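Local coordinates for uncharacterized protein (Bombyx mori, PDB 5AZ1) that probably reduces carbonyl compounds with NADPH, as an aldo-keto reductase built on a TIM barrel, at residues T102-Q107 against L135-M140; K170-S175 against C189-A194; T258-N263 against L285-I290. All coordinates share one frame; numbering follows the deposited sequence.

In the fold
The three contacts follow NADPH from its nicotinamide to its adenine, a worked example of one extended cofactor held at widely separated points of a barrel. They come in series along the chain. Contacts 1 and 2 share the eight-stranded parallel sheet: strands 133-136 and 172-175 are neighbours in it, and the two contacts touch, their centres about 12 Å apart. Contact 3, whose centre is about 28 Å from that of contact 1 and 30 Å from that of contact 2, lies across the chain's centre from both and is made by helices 259-269 and 281-287. The first two meet the nicotinamide carboxamide, the third the adenine.

Contact 1 of 3, residues T102-Q107 against L135-M140; sequences TTKVWQ and LMHWPM. With NDP (NADPH dihydro-nicotinamide-adenine-dinucleotide phosphate), chain J.
K104 and V105 pair in parallel with L135 and M136, a buried strand-to-strand contact in the barrel sheet that joins the two strands of one beta-alpha-beta unit, 100-105 and 133-136, through helix 112-126. L135 N donates to T103 O, and V105 N reaches L135 O at 2.9 Å, nearly in line with the carbonyl. Past the paired residues H137 N still donates to V105 O, so the chains stay together as they leave the sheet.

The imidazole of H137 is then held between two side chains. K104 CD lies over the centre of one face, 3.5 Å from the ring centroid, in a CH-pi contact; the lysine chain is extended about CB-CG (chi2 176°), which carries CD out over the ring. Against the opposite face comes the edge of W106 in a T-shaped pair, planes at 88°, with CE3 3.4 Å from H137 ND1. Near the imidazole plane, a water is hydrogen-bonded to ND1 at 2.9 Å, while O7N of NADPH lies 3.5 Å from NE2. W138 turns its own edge to the face of W106 in an offset T-shaped pair. Q107 brings OE1 to the edge of the W138 indole, 3.3 Å from CD1, its amide turned steeply against the ring, and a water accepts from W138 N.

Beyond H137, K104 NZ forms a salt bridge with D70 and a hydrogen bond with Y75. These four residues are consistent with the Asp-Tyr-Lys-His active site of aldo-keto reductases, set at the C-terminal end of the barrel strands beside the nicotinamide.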
loop_
_atom_site.group_PDB
_atom_site.type_symbol
_atom_site.label_atom_id
_atom_site.label_comp_id
_atom_site.label_asym_id
_atom_site.label_seq_id
_atom_site.Cartn_x
_atom_site.Cartn_y
_atom_site.Cartn_z
ATOM N N THR A 102 -4.908 2.113 -7.920
ATOM C CA THR A 102 -4.494 0.742 -7.655
ATOM C C THR A 102 -5.608 -0.058 -7.008
ATOM O O THR A 102 -6.234 0.438 -6.083
ATOM C CB THR A 102 -3.337 0.753 -6.646
ATOM O OG1 THR A 102 -2.208 1.415 -7.205
ATOM C CG2 THR A 102 -2.953 -0.683 -6.262
ATOM N N THR A 103 -5.807 -1.307 -7.423
ATOM C CA THR A 103 -6.607 -2.206 -6.631
ATOM C C THR A 103 -5.870 -3.568 -6.510
ATOM O O THR A 103 -4.730 -3.693 -6.910
ATOM C CB THR A 103 -8.040 -2.337 -7.166
ATOM O OG1 THR A 103 -8.830 -3.101 -6.252
ATOM C CG2 THR A 103 -8.091 -3.023 -8.475
ATOM N N LYS A 104 -6.510 -4.547 -5.887
ATOM C CA LYS A 104 -5.838 -5.732 -5.436
ATOM C C LYS A 104 -6.776 -6.915 -5.378
ATOM O O LYS A 104 -7.979 -6.746 -5.135
ATOM C CB LYS A 104 -5.192 -5.519 -4.047
ATOM C CG LYS A 104 -4.395 -4.240 -3.887
ATOM C CD LYS A 104 -3.926 -4.177 -2.431
ATOM C CE LYS A 104 -3.081 -2.987 -2.123
ATOM N NZ LYS A 104 -3.648 -1.924 -1.304
ATOM N N VAL A 105 -6.212 -8.088 -5.650
ATOM C CA VAL A 105 -6.935 -9.341 -5.760
ATOM C C VAL A 105 -6.608 -10.114 -4.482
ATOM O O VAL A 105 -5.408 -10.335 -4.155
ATOM C CB VAL A 105 -6.407 -10.124 -6.954
ATOM C CG1 VAL A 105 -6.990 -11.560 -7.028
ATOM C CG2 VAL A 105 -6.678 -9.360 -8.222
ATOM N N TRP A 106 -7.641 -10.600 -3.808
ATOM C CA TRP A 106 -7.509 -11.276 -2.555
ATOM C C TRP A 106 -7.231 -12.768 -2.698
ATOM O O TRP A 106 -7.155 -13.341 -3.824
ATOM C CB TRP A 106 -8.777 -10.954 -1.738
ATOM C CG TRP A 106 -8.770 -11.212 -0.243
ATOM C CD1 TRP A 106 -9.508 -12.163 0.405
ATOM C CD2 TRP A 106 -8.106 -10.476 0.772
ATOM N NE1 TRP A 106 -9.326 -12.082 1.748
ATOM C CE2 TRP A 106 -8.477 -11.055 2.016
ATOM C CE3 TRP A 106 -7.236 -9.398 0.766
ATOM C CZ2 TRP A 106 -7.999 -10.583 3.233
ATOM C CZ3 TRP A 106 -6.760 -8.910 1.956
ATOM C CH2 TRP A 106 -7.125 -9.504 3.189
ATOM N N GLN A 107 -7.108 -13.434 -1.535
ATOM C CA GLN A 107 -6.535 -14.808 -1.433
ATOM C C GLN A 107 -7.387 -15.892 -1.966
ATOM O O GLN A 107 -6.870 -16.964 -2.318
ATOM C CB GLN A 107 -6.193 -15.120 0.039
ATOM C CG GLN A 107 -4.976 -14.379 0.543
ATOM C CD GLN A 107 -5.146 -12.894 0.773
ATOM O OE1 GLN A 107 -4.871 -12.075 -0.114
ATOM N NE2 GLN A 107 -5.501 -12.524 1.973
ATOM N N LEU A 135 -2.455 -5.458 -7.844
ATOM C CA LEU A 135 -1.565 -6.267 -7.015
ATOM C C LEU A 135 -2.166 -7.611 -6.558
ATOM O O LEU A 135 -3.370 -7.724 -6.268
ATOM C CB LEU A 135 -1.232 -5.487 -5.757
ATOM C CG LEU A 135 -0.636 -4.089 -5.936
ATOM C CD1 LEU A 135 -0.298 -3.453 -4.601
ATOM C CD2 LEU A 135 0.604 -4.100 -6.802
ATOM N N MET A 136 -1.291 -8.588 -6.468
ATOM C CA MET A 136 -1.528 -9.777 -5.690
ATOM C C MET A 136 -1.411 -9.420 -4.224
ATOM O O MET A 136 -0.314 -9.164 -3.703
ATOM C CB MET A 136 -0.574 -10.874 -6.078
ATOM C CG MET A 136 -1.032 -12.237 -5.516
ATOM S SD MET A 136 0.149 -13.592 -5.780
ATOM C CE MET A 136 0.776 -13.465 -7.449
ATOM N N HIS A 137 -2.568 -9.338 -3.562
ATOM C CA HIS A 137 -2.671 -8.750 -2.221
ATOM C C HIS A 137 -1.784 -9.481 -1.214
ATOM O O HIS A 137 -1.086 -8.841 -0.432
ATOM C CB HIS A 137 -4.130 -8.710 -1.747
ATOM C CG HIS A 137 -4.425 -7.615 -0.776
ATOM N ND1 HIS A 137 -5.607 -6.905 -0.795
ATOM C CD2 HIS A 137 -3.682 -7.078 0.224
ATOM C CE1 HIS A 137 -5.564 -5.952 0.128
ATOM N NE2 HIS A 137 -4.417 -6.051 0.776
ATOM N N TRP A 138 -1.792 -10.810 -1.267
ATOM C CA TRP A 138 -0.886 -11.630 -0.454
ATOM C C TRP A 138 -0.487 -12.804 -1.260
ATOM O O TRP A 138 -1.208 -13.160 -2.191
ATOM C CB TRP A 138 -1.576 -12.131 0.819
ATOM C CG TRP A 138 -1.853 -11.068 1.802
ATOM C CD1 TRP A 138 -2.889 -10.235 1.797
ATOM C CD2 TRP A 138 -1.052 -10.705 2.928
ATOM N NE1 TRP A 138 -2.833 -9.377 2.889
ATOM C CE2 TRP A 138 -1.690 -9.640 3.580
ATOM C CE3 TRP A 138 0.123 -11.222 3.489
ATOM C CZ2 TRP A 138 -1.178 -9.041 4.760
ATOM C CZ3 TRP A 138 0.639 -10.622 4.662
ATOM C CH2 TRP A 138 -0.003 -9.528 5.249
ATOM N N PRO A 139 0.661 -13.446 -0.909
ATOM C CA PRO A 139 1.126 -14.586 -1.676
ATOM C C PRO A 139 0.384 -15.927 -1.351
ATOM O O PRO A 139 0.506 -16.922 -2.103
ATOM C CB PRO A 139 2.635 -14.650 -1.328
ATOM C CG PRO A 139 2.798 -13.917 -0.067
ATOM C CD PRO A 139 1.671 -12.964 0.054
ATOM N N MET A 140 -0.377 -15.957 -0.275
ATOM C CA MET A 140 -1.132 -17.167 0.107
ATOM C C MET A 140 -2.384 -17.317 -0.754
ATOM O O MET A 140 -3.008 -16.328 -1.150
ATOM C CB MET A 140 -1.537 -17.150 1.582
ATOM C CG MET A 140 -0.410 -16.886 2.542
ATOM S SD MET A 140 -0.117 -15.143 2.896
ATOM C CE MET A 140 -1.580 -14.522 3.724
HETATM P PA NDP J . -1.020 4.455 8.413
HETATM O O1A NDP J . 0.422 4.213 8.866
HETATM O O2A NDP J . -1.338 5.222 7.175
HETATM O O5B NDP J . -1.675 5.321 9.641
HETATM C C5B NDP J . -3.074 5.516 9.773
HETATM C C4B NDP J . -3.358 6.386 10.993
HETATM O O4B NDP J . -2.525 7.558 11.014
HETATM C C3B NDP J . -4.826 6.860 11.031
HETATM O O3B NDP J . -5.431 6.412 12.235
HETATM C C2B NDP J . -4.747 8.384 10.889
HETATM O O2B NDP J . -5.752 9.120 11.593
HETATM C C1B NDP J . -3.334 8.700 11.346
HETATM N N9A NDP J . -2.691 9.803 10.640
HETATM C C8A NDP J . -2.549 9.933 9.301
HETATM N N7A NDP J . -1.860 11.047 8.996
HETATM C C5A NDP J . -1.519 11.613 10.169
HETATM C C6A NDP J . -0.781 12.818 10.545
HETATM N N6A NDP J . -0.275 13.587 9.535
HETATM N N1A NDP J . -0.664 13.079 11.893
HETATM C C2A NDP J . -1.193 12.279 12.856
HETATM N N3A NDP J . -1.873 11.150 12.577
HETATM C C4A NDP J . -2.057 10.790 11.267
HETATM O O3 NDP J . -1.808 3.067 8.548
HETATM P PN NDP J . -2.506 2.227 7.381
HETATM O O1N NDP J . -2.040 0.819 7.587
HETATM O O2N NDP J . -3.997 2.536 7.333
HETATM O O5D NDP J . -1.887 2.948 6.050
HETATM C C5D NDP J . -1.718 2.250 4.883
HETATM C C4D NDP J . -2.747 2.211 3.771
HETATM O O4D NDP J . -2.034 1.250 2.949
HETATM C C3D NDP J . -4.147 1.601 3.863
HETATM O O3D NDP J . -5.144 2.595 3.826
HETATM C C2D NDP J . -4.213 0.766 2.588
HETATM O O2D NDP J . -4.453 1.643 1.462
HETATM C C1D NDP J . -2.812 0.134 2.552
HETATM N N1N NDP J . -2.530 -1.154 3.346
HETATM C C2N NDP J . -2.153 -2.246 2.617
HETATM C C3N NDP J . -1.888 -3.515 3.165
HETATM C C7N NDP J . -1.463 -4.662 2.267
HETATM O O7N NDP J . -1.525 -5.791 2.767
HETATM N N7N NDP J . -1.052 -4.459 0.969
HETATM C C4N NDP J . -2.068 -3.748 4.664
HETATM C C5N NDP J . -2.444 -2.512 5.376
HETATM C C6N NDP J . -2.646 -1.307 4.707
HETATM P P2B NDP J . -7.134 9.642 10.912
HETATM O O1X NDP J . -7.579 8.643 9.825
HETATM O O2X NDP J . -8.080 9.489 12.075
HETATM O O3X NDP J . -6.692 10.982 10.392
HETATM O O HOH W 1 -8.180 -7.353 -1.980
HETATM O O HOH W 2 -4.162 -12.222 -2.623
#

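Contact 2 of 3, residues K170-S175 against C189-A194; sequences KAIGVS and CNVPPA. With NDP (NADPH dihydro-nicotinamide-adenine-dinucleotide phosphate), chain J.
I172 and A194 are tied by one backbone hydrogen bond, A194 N to I172 O (2.8 Å, 161° at the hydrogen), where the loop after helix 179-188 runs up to strand 172-175 at a steep angle, 79° between the touching parts. This is the return leg of a beta-alpha-beta crossover in the TIM barrel: the strand leads into helix 179-188, and the loop carries the chain on to strand 195-199. The same carbonyl oxygen is also approached by P193 CA, in a CA-H...O contact of 3.5 Å, so two successive residues of the loop converge on it.

Apolar groups fill in around that bond. A171 CB meets A194 CB at 4.2 Å, and I172 extends CD1 toward V191 CG1. At the close crossing of the backbones P193 sets its CB 4.1 Å from G173 CA, and the same CB touches V174 CG1. W157 of helix 153-165 packs against I172 and V174, and donates to V191 O. The strand's far end serves the cofactor: chi1 of S175 sets OG opposite the backbone N (-178°), where OG accepts from N7N of the NADPH carboxamide at 2.8 Å.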
loop_
_atom_site.group_PDB
_atom_site.type_symbol
_atom_site.label_atom_id
_atom_site.label_comp_id
_atom_site.label_asym_id
_atom_site.label_seq_id
_atom_site.Cartn_x
_atom_site.Cartn_y
_atom_site.Cartn_z
ATOM N N LYS A 170 -2.743 -1.215 -16.452
ATOM C CA LYS A 170 -1.521 -0.693 -17.106
ATOM C C LYS A 170 -0.263 -1.265 -16.415
ATOM O O LYS A 170 0.796 -1.128 -16.933
ATOM C CB LYS A 170 -1.431 0.800 -16.966
ATOM C CG LYS A 170 -2.583 1.585 -17.619
ATOM C CD LYS A 170 -2.508 1.439 -19.115
ATOM C CE LYS A 170 -2.984 2.671 -19.917
ATOM N NZ LYS A 170 -2.529 2.595 -21.362
ATOM N N ALA A 171 -0.424 -1.948 -15.276
ATOM C CA ALA A 171 0.694 -2.516 -14.567
ATOM C C ALA A 171 0.257 -3.585 -13.593
ATOM O O ALA A 171 -0.836 -3.517 -13.021
ATOM C CB ALA A 171 1.525 -1.441 -13.806
ATOM N N ILE A 172 1.178 -4.530 -13.357
ATOM C CA ILE A 172 0.944 -5.642 -12.387
ATOM C C ILE A 172 2.060 -5.631 -11.397
ATOM O O ILE A 172 3.250 -5.324 -11.759
ATOM C CB ILE A 172 0.809 -7.017 -13.092
ATOM C CG1 ILE A 172 1.982 -7.271 -14.045
ATOM C CG2 ILE A 172 -0.492 -7.092 -13.926
ATOM C CD1 ILE A 172 1.990 -8.639 -14.655
ATOM N N GLY A 173 1.704 -5.983 -10.150
ATOM C CA GLY A 173 2.594 -5.980 -9.032
ATOM C C GLY A 173 2.164 -6.954 -7.976
ATOM O O GLY A 173 1.131 -7.636 -8.148
ATOM N N VAL A 174 2.883 -6.940 -6.830
ATOM C CA VAL A 174 2.630 -7.861 -5.723
ATOM C C VAL A 174 2.658 -7.067 -4.440
ATOM O O VAL A 174 3.006 -5.894 -4.412
ATOM C CB VAL A 174 3.632 -9.060 -5.687
ATOM C CG1 VAL A 174 3.562 -9.870 -6.996
ATOM C CG2 VAL A 174 5.095 -8.570 -5.460
ATOM N N SER A 175 2.199 -7.690 -3.384
ATOM C CA SER A 175 2.232 -7.106 -2.074
ATOM C C SER A 175 2.538 -8.204 -1.044
ATOM O O SER A 175 2.168 -9.341 -1.198
ATOM C CB SER A 175 0.884 -6.509 -1.826
ATOM O OG SER A 175 0.794 -5.858 -0.603
ATOM N N CYS A 189 8.916 -15.269 -13.958
ATOM C CA CYS A 189 7.867 -14.540 -14.683
ATOM C C CYS A 189 8.187 -14.256 -16.119
ATOM O O CYS A 189 9.290 -14.327 -16.472
ATOM C CB CYS A 189 7.632 -13.214 -13.979
ATOM S SG CYS A 189 9.070 -12.123 -13.924
ATOM N N ASN A 190 7.202 -13.923 -16.946
ATOM C CA ASN A 190 7.447 -13.295 -18.213
ATOM C C ASN A 190 7.418 -11.753 -18.114
ATOM O O ASN A 190 8.142 -11.110 -18.803
ATOM C CB ASN A 190 6.434 -13.732 -19.244
ATOM C CG ASN A 190 6.505 -15.228 -19.522
ATOM O OD1 ASN A 190 7.544 -15.876 -19.419
ATOM N ND2 ASN A 190 5.389 -15.779 -19.818
ATOM N N VAL A 191 6.575 -11.176 -17.271
ATOM C CA VAL A 191 6.559 -9.730 -17.100
ATOM C C VAL A 191 6.853 -9.554 -15.616
ATOM O O VAL A 191 6.185 -10.183 -14.756
ATOM C CB VAL A 191 5.225 -9.101 -17.479
ATOM C CG1 VAL A 191 5.252 -7.604 -17.281
ATOM C CG2 VAL A 191 4.797 -9.452 -18.887
ATOM N N PRO A 192 7.858 -8.719 -15.288
ATOM C CA PRO A 192 8.148 -8.581 -13.887
ATOM C C PRO A 192 7.114 -7.716 -13.160
ATOM O O PRO A 192 6.562 -6.815 -13.763
ATOM C CB PRO A 192 9.515 -7.847 -13.861
ATOM C CG PRO A 192 9.514 -7.079 -15.131
ATOM C CD PRO A 192 8.650 -7.791 -16.117
ATOM N N PRO A 193 6.967 -7.926 -11.862
ATOM C CA PRO A 193 6.201 -7.019 -11.079
ATOM C C PRO A 193 6.767 -5.606 -11.125
ATOM O O PRO A 193 7.968 -5.420 -11.160
ATOM C CB PRO A 193 6.258 -7.618 -9.686
ATOM C CG PRO A 193 7.624 -8.292 -9.648
ATOM C CD PRO A 193 7.722 -8.878 -11.029
ATOM N N ALA A 194 5.864 -4.623 -11.142
ATOM C CA ALA A 194 6.203 -3.238 -11.141
ATOM C C ALA A 194 6.495 -2.765 -9.740
ATOM O O ALA A 194 7.299 -1.892 -9.587
ATOM C CB ALA A 194 5.057 -2.427 -11.745
HETATM P PA NDP J . -1.020 4.455 8.413
HETATM O O1A NDP J . 0.422 4.213 8.866
HETATM O O2A NDP J . -1.338 5.222 7.175
HETATM O O5B NDP J . -1.675 5.321 9.641
HETATM C C5B NDP J . -3.074 5.516 9.773
HETATM C C4B NDP J . -3.358 6.386 10.993
HETATM O O4B NDP J . -2.525 7.558 11.014
HETATM C C3B NDP J . -4.826 6.860 11.031
HETATM O O3B NDP J . -5.431 6.412 12.235
HETATM C C2B NDP J . -4.747 8.384 10.889
HETATM O O2B NDP J . -5.752 9.120 11.593
HETATM C C1B NDP J . -3.334 8.700 11.346
HETATM N N9A NDP J . -2.691 9.803 10.640
HETATM C C8A NDP J . -2.549 9.933 9.301
HETATM N N7A NDP J . -1.860 11.047 8.996
HETATM C C5A NDP J . -1.519 11.613 10.169
HETATM C C6A NDP J . -0.781 12.818 10.545
HETATM N N6A NDP J . -0.275 13.587 9.535
HETATM N N1A NDP J . -0.664 13.079 11.893
HETATM C C2A NDP J . -1.193 12.279 12.856
HETATM N N3A NDP J . -1.873 11.150 12.577
HETATM C C4A NDP J . -2.057 10.790 11.267
HETATM O O3 NDP J . -1.808 3.067 8.548
HETATM P PN NDP J . -2.506 2.227 7.381
HETATM O O1N NDP J . -2.040 0.819 7.587
HETATM O O2N NDP J . -3.997 2.536 7.333
HETATM O O5D NDP J . -1.887 2.948 6.050
HETATM C C5D NDP J . -1.718 2.250 4.883
HETATM C C4D NDP J . -2.747 2.211 3.771
HETATM O O4D NDP J . -2.034 1.250 2.949
HETATM C C3D NDP J . -4.147 1.601 3.863
HETATM O O3D NDP J . -5.144 2.595 3.826
HETATM C C2D NDP J . -4.213 0.766 2.588
HETATM O O2D NDP J . -4.453 1.643 1.462
HETATM C C1D NDP J . -2.812 0.134 2.552
HETATM N N1N NDP J . -2.530 -1.154 3.346
HETATM C C2N NDP J . -2.153 -2.246 2.617
HETATM C C3N NDP J . -1.888 -3.515 3.165
HETATM C C7N NDP J . -1.463 -4.662 2.267
HETATM O O7N NDP J . -1.525 -5.791 2.767
HETATM N N7N NDP J . -1.052 -4.459 0.969
HETATM C C4N NDP J . -2.068 -3.748 4.664
HETATM C C5N NDP J . -2.444 -2.512 5.376
HETATM C C6N NDP J . -2.646 -1.307 4.707
HETATM P P2B NDP J . -7.134 9.642 10.912
HETATM O O1X NDP J . -7.579 8.643 9.825
HETATM O O2X NDP J . -8.080 9.489 12.075
HETATM O O3X NDP J . -6.692 10.982 10.392
#

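Contact 3 of 3, residues T258-N263 against L285-I290; sequences TVTQVN and LENASI. With NDP (NADPH dihydro-nicotinamide-adenine-dinucleotide phosphate), chain J.
The flat amide of Q261 meets E286 O almost in its own plane, only 7° out of it, whereas the peptide carbonyl is approached from above: NE2 stands 39° out of the carbonyl plane, at 3.1 Å. S289 N takes the opposite face of that carbonyl, so E286 O is gripped from both sides. The carboxylate of E286 meets T258 differently, receiving OG1 at 2.7 Å on the anti lone pair of OE2. T260 OG1 is nearly as close to OE2 but poorly directed for a bond; it pairs instead with a water that donates to N287 OD1.

T258 and Q261 also form a capping box at the start of helix 259-269. Q261 N donates to T258 OG1, and in return T258 N reaches Q261 OE1 at 3.0 Å. The extended glutamine chain therefore serves two ends, its carbonyl capping its own helix and its NH2 crossing to the next. With an alanine here, T258 N and E286 O would probably each lose a partner, and the CG-to-CG2 packing against I290 would go too. The carboxylate sits at a helix N-terminus, which is likely to steady its negative charge.

Next along the chain, N287 reads the cofactor's base with both amide atoms: OD1 accepts from N6A at 2.8 Å and ND2 donates to N7A at 3.2 Å. T260 lays CG2 3.6 Å from N1A. Two helices joined in this way, with R283 also bonded to NADPH, form the adenine end of the NADPH site, as in other aldo-keto reductases.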
loop_
_atom_site.group_PDB
_atom_site.type_symbol
_atom_site.label_atom_id
_atom_site.label_comp_id
_atom_site.label_asym_id
_atom_site.label_seq_id
_atom_site.Cartn_x
_atom_site.Cartn_y
_atom_site.Cartn_z
ATOM N N THR A 258 6.774 18.873 10.826
ATOM C CA THR A 258 6.286 18.002 11.873
ATOM C C THR A 258 6.960 16.618 11.870
ATOM O O THR A 258 7.753 16.265 10.991
ATOM C CB THR A 258 4.771 17.791 11.697
ATOM O OG1 THR A 258 4.529 17.143 10.440
ATOM C CG2 THR A 258 4.009 19.157 11.711
ATOM N N VAL A 259 6.578 15.825 12.847
ATOM C CA VAL A 259 7.191 14.551 13.101
ATOM C C VAL A 259 6.714 13.548 12.055
ATOM O O VAL A 259 7.514 12.785 11.532
ATOM C CB VAL A 259 6.898 14.077 14.541
ATOM C CG1 VAL A 259 7.218 12.617 14.753
ATOM C CG2 VAL A 259 7.700 14.921 15.535
ATOM N N THR A 260 5.426 13.560 11.761
ATOM C CA THR A 260 4.892 12.747 10.689
ATOM C C THR A 260 5.520 13.150 9.361
ATOM O O THR A 260 5.830 12.297 8.538
ATOM C CB THR A 260 3.348 12.790 10.605
ATOM O OG1 THR A 260 2.921 14.130 10.579
ATOM C CG2 THR A 260 2.770 12.103 11.769
ATOM N N GLN A 261 5.757 14.419 9.161
ATOM C CA GLN A 261 6.368 14.832 7.906
ATOM C C GLN A 261 7.826 14.359 7.738
ATOM O O GLN A 261 8.321 14.138 6.599
ATOM C CB GLN A 261 6.353 16.343 7.757
ATOM C CG GLN A 261 5.010 16.935 7.386
ATOM C CD GLN A 261 4.996 18.469 7.380
ATOM O OE1 GLN A 261 5.834 19.111 7.997
ATOM N NE2 GLN A 261 4.048 19.053 6.658
ATOM N N VAL A 262 8.524 14.296 8.860
ATOM C CA VAL A 262 9.849 13.775 8.870
ATOM C C VAL A 262 9.813 12.304 8.474
ATOM O O VAL A 262 10.583 11.915 7.655
ATOM C CB VAL A 262 10.528 13.940 10.240
ATOM C CG1 VAL A 262 11.818 13.110 10.313
ATOM C CG2 VAL A 262 10.874 15.422 10.459
ATOM N N ASN A 263 8.949 11.546 9.124
ATOM C CA ASN A 263 8.683 10.147 8.799
ATOM C C ASN A 263 8.434 9.922 7.285
ATOM O O ASN A 263 9.157 9.155 6.662
ATOM C CB ASN A 263 7.540 9.608 9.665
ATOM C CG ASN A 263 7.380 8.088 9.577
ATOM O OD1 ASN A 263 7.722 7.468 8.593
ATOM N ND2 ASN A 263 6.828 7.491 10.600
ATOM N N LEU A 285 -3.319 17.420 3.849
ATOM C CA LEU A 285 -2.460 18.545 3.381
ATOM C C LEU A 285 -1.006 18.453 3.922
ATOM O O LEU A 285 -0.003 18.643 3.183
ATOM C CB LEU A 285 -3.086 19.865 3.838
ATOM C CG LEU A 285 -2.322 21.138 3.507
ATOM C CD1 LEU A 285 -2.002 21.241 2.018
ATOM C CD2 LEU A 285 -3.109 22.343 4.024
ATOM N N GLU A 286 -0.938 18.195 5.222
ATOM C CA GLU A 286 0.337 18.044 5.972
ATOM C C GLU A 286 1.201 16.906 5.356
ATOM O O GLU A 286 2.336 17.148 4.892
ATOM C CB GLU A 286 0.026 17.783 7.461
ATOM C CG GLU A 286 1.231 17.731 8.411
ATOM C CD GLU A 286 0.906 17.136 9.781
ATOM O OE1 GLU A 286 -0.269 17.088 10.176
ATOM O OE2 GLU A 286 1.825 16.693 10.476
ATOM N N ASN A 287 0.612 15.698 5.269
ATOM C CA ASN A 287 1.265 14.529 4.598
ATOM C C ASN A 287 1.836 14.808 3.228
ATOM O O ASN A 287 2.844 14.211 2.871
ATOM C CB ASN A 287 0.352 13.318 4.551
ATOM C CG ASN A 287 -0.065 12.881 5.915
ATOM O OD1 ASN A 287 0.514 13.346 6.890
ATOM N ND2 ASN A 287 -1.094 12.046 6.014
ATOM N N ALA A 288 1.288 15.763 2.492
ATOM C CA ALA A 288 1.825 16.065 1.159
ATOM C C ALA A 288 2.920 17.100 1.096
ATOM O O ALA A 288 3.522 17.299 0.018
ATOM C CB ALA A 288 0.708 16.457 0.214
ATOM N N SER A 289 3.213 17.734 2.221
ATOM C CA SER A 289 4.182 18.844 2.239
ATOM C C SER A 289 5.544 18.320 2.759
ATOM O O SER A 289 6.033 18.744 3.817
ATOM C CB SER A 289 3.613 19.998 3.083
ATOM O OG SER A 289 2.221 20.240 2.736
ATOM N N ILE A 290 6.122 17.391 1.980
ATOM C CA ILE A 290 7.256 16.563 2.401
ATOM C C ILE A 290 8.356 16.400 1.348
ATOM O O ILE A 290 9.250 15.577 1.534
ATOM C CB ILE A 290 6.800 15.146 2.793
ATOM C CG1 ILE A 290 6.238 14.417 1.560
ATOM C CG2 ILE A 290 5.821 15.182 3.969
ATOM C CD1 ILE A 290 5.813 13.006 1.765
HETATM P PA NDP J . -1.020 4.455 8.413
HETATM O O1A NDP J . 0.422 4.213 8.866
HETATM O O2A NDP J . -1.338 5.222 7.175
HETATM O O5B NDP J . -1.675 5.321 9.641
HETATM C C5B NDP J . -3.074 5.516 9.773
HETATM C C4B NDP J . -3.358 6.386 10.993
HETATM O O4B NDP J . -2.525 7.558 11.014
HETATM C C3B NDP J . -4.826 6.860 11.031
HETATM O O3B NDP J . -5.431 6.412 12.235
HETATM C C2B NDP J . -4.747 8.384 10.889
HETATM O O2B NDP J . -5.752 9.120 11.593
HETATM C C1B NDP J . -3.334 8.700 11.346
HETATM N N9A NDP J . -2.691 9.803 10.640
HETATM C C8A NDP J . -2.549 9.933 9.301
HETATM N N7A NDP J . -1.860 11.047 8.996
HETATM C C5A NDP J . -1.519 11.613 10.169
HETATM C C6A NDP J . -0.781 12.818 10.545
HETATM N N6A NDP J . -0.275 13.587 9.535
HETATM N N1A NDP J . -0.664 13.079 11.893
HETATM C C2A NDP J . -1.193 12.279 12.856
HETATM N N3A NDP J . -1.873 11.150 12.577
HETATM C C4A NDP J . -2.057 10.790 11.267
HETATM O O3 NDP J . -1.808 3.067 8.548
HETATM P PN NDP J . -2.506 2.227 7.381
HETATM O O1N NDP J . -2.040 0.819 7.587
HETATM O O2N NDP J . -3.997 2.536 7.333
HETATM O O5D NDP J . -1.887 2.948 6.050
HETATM C C5D NDP J . -1.718 2.250 4.883
HETATM C C4D NDP J . -2.747 2.211 3.771
HETATM O O4D NDP J . -2.034 1.250 2.949
HETATM C C3D NDP J . -4.147 1.601 3.863
HETATM O O3D NDP J . -5.144 2.595 3.826
HETATM C C2D NDP J . -4.213 0.766 2.588
HETATM O O2D NDP J . -4.453 1.643 1.462
HETATM C C1D NDP J . -2.812 0.134 2.552
HETATM N N1N NDP J . -2.530 -1.154 3.346
HETATM C C2N NDP J . -2.153 -2.246 2.617
HETATM C C3N NDP J . -1.888 -3.515 3.165
HETATM C C7N NDP J . -1.463 -4.662 2.267
HETATM O O7N NDP J . -1.525 -5.791 2.767
HETATM N N7N NDP J . -1.052 -4.459 0.969
HETATM C C4N NDP J . -2.068 -3.748 4.664
HETATM C C5N NDP J . -2.444 -2.512 5.376
HETATM C C6N NDP J . -2.646 -1.307 4.707
HETATM P P2B NDP J . -7.134 9.642 10.912
HETATM O O1X NDP J . -7.579 8.643 9.825
HETATM O O2X NDP J . -8.080 9.489 12.075
HETATM O O3X NDP J . -6.692 10.982 10.392
HETATM O O HOH W 3 2.831 14.659 8.054
HETATM O O HOH W 4 3.372 15.286 13.227
#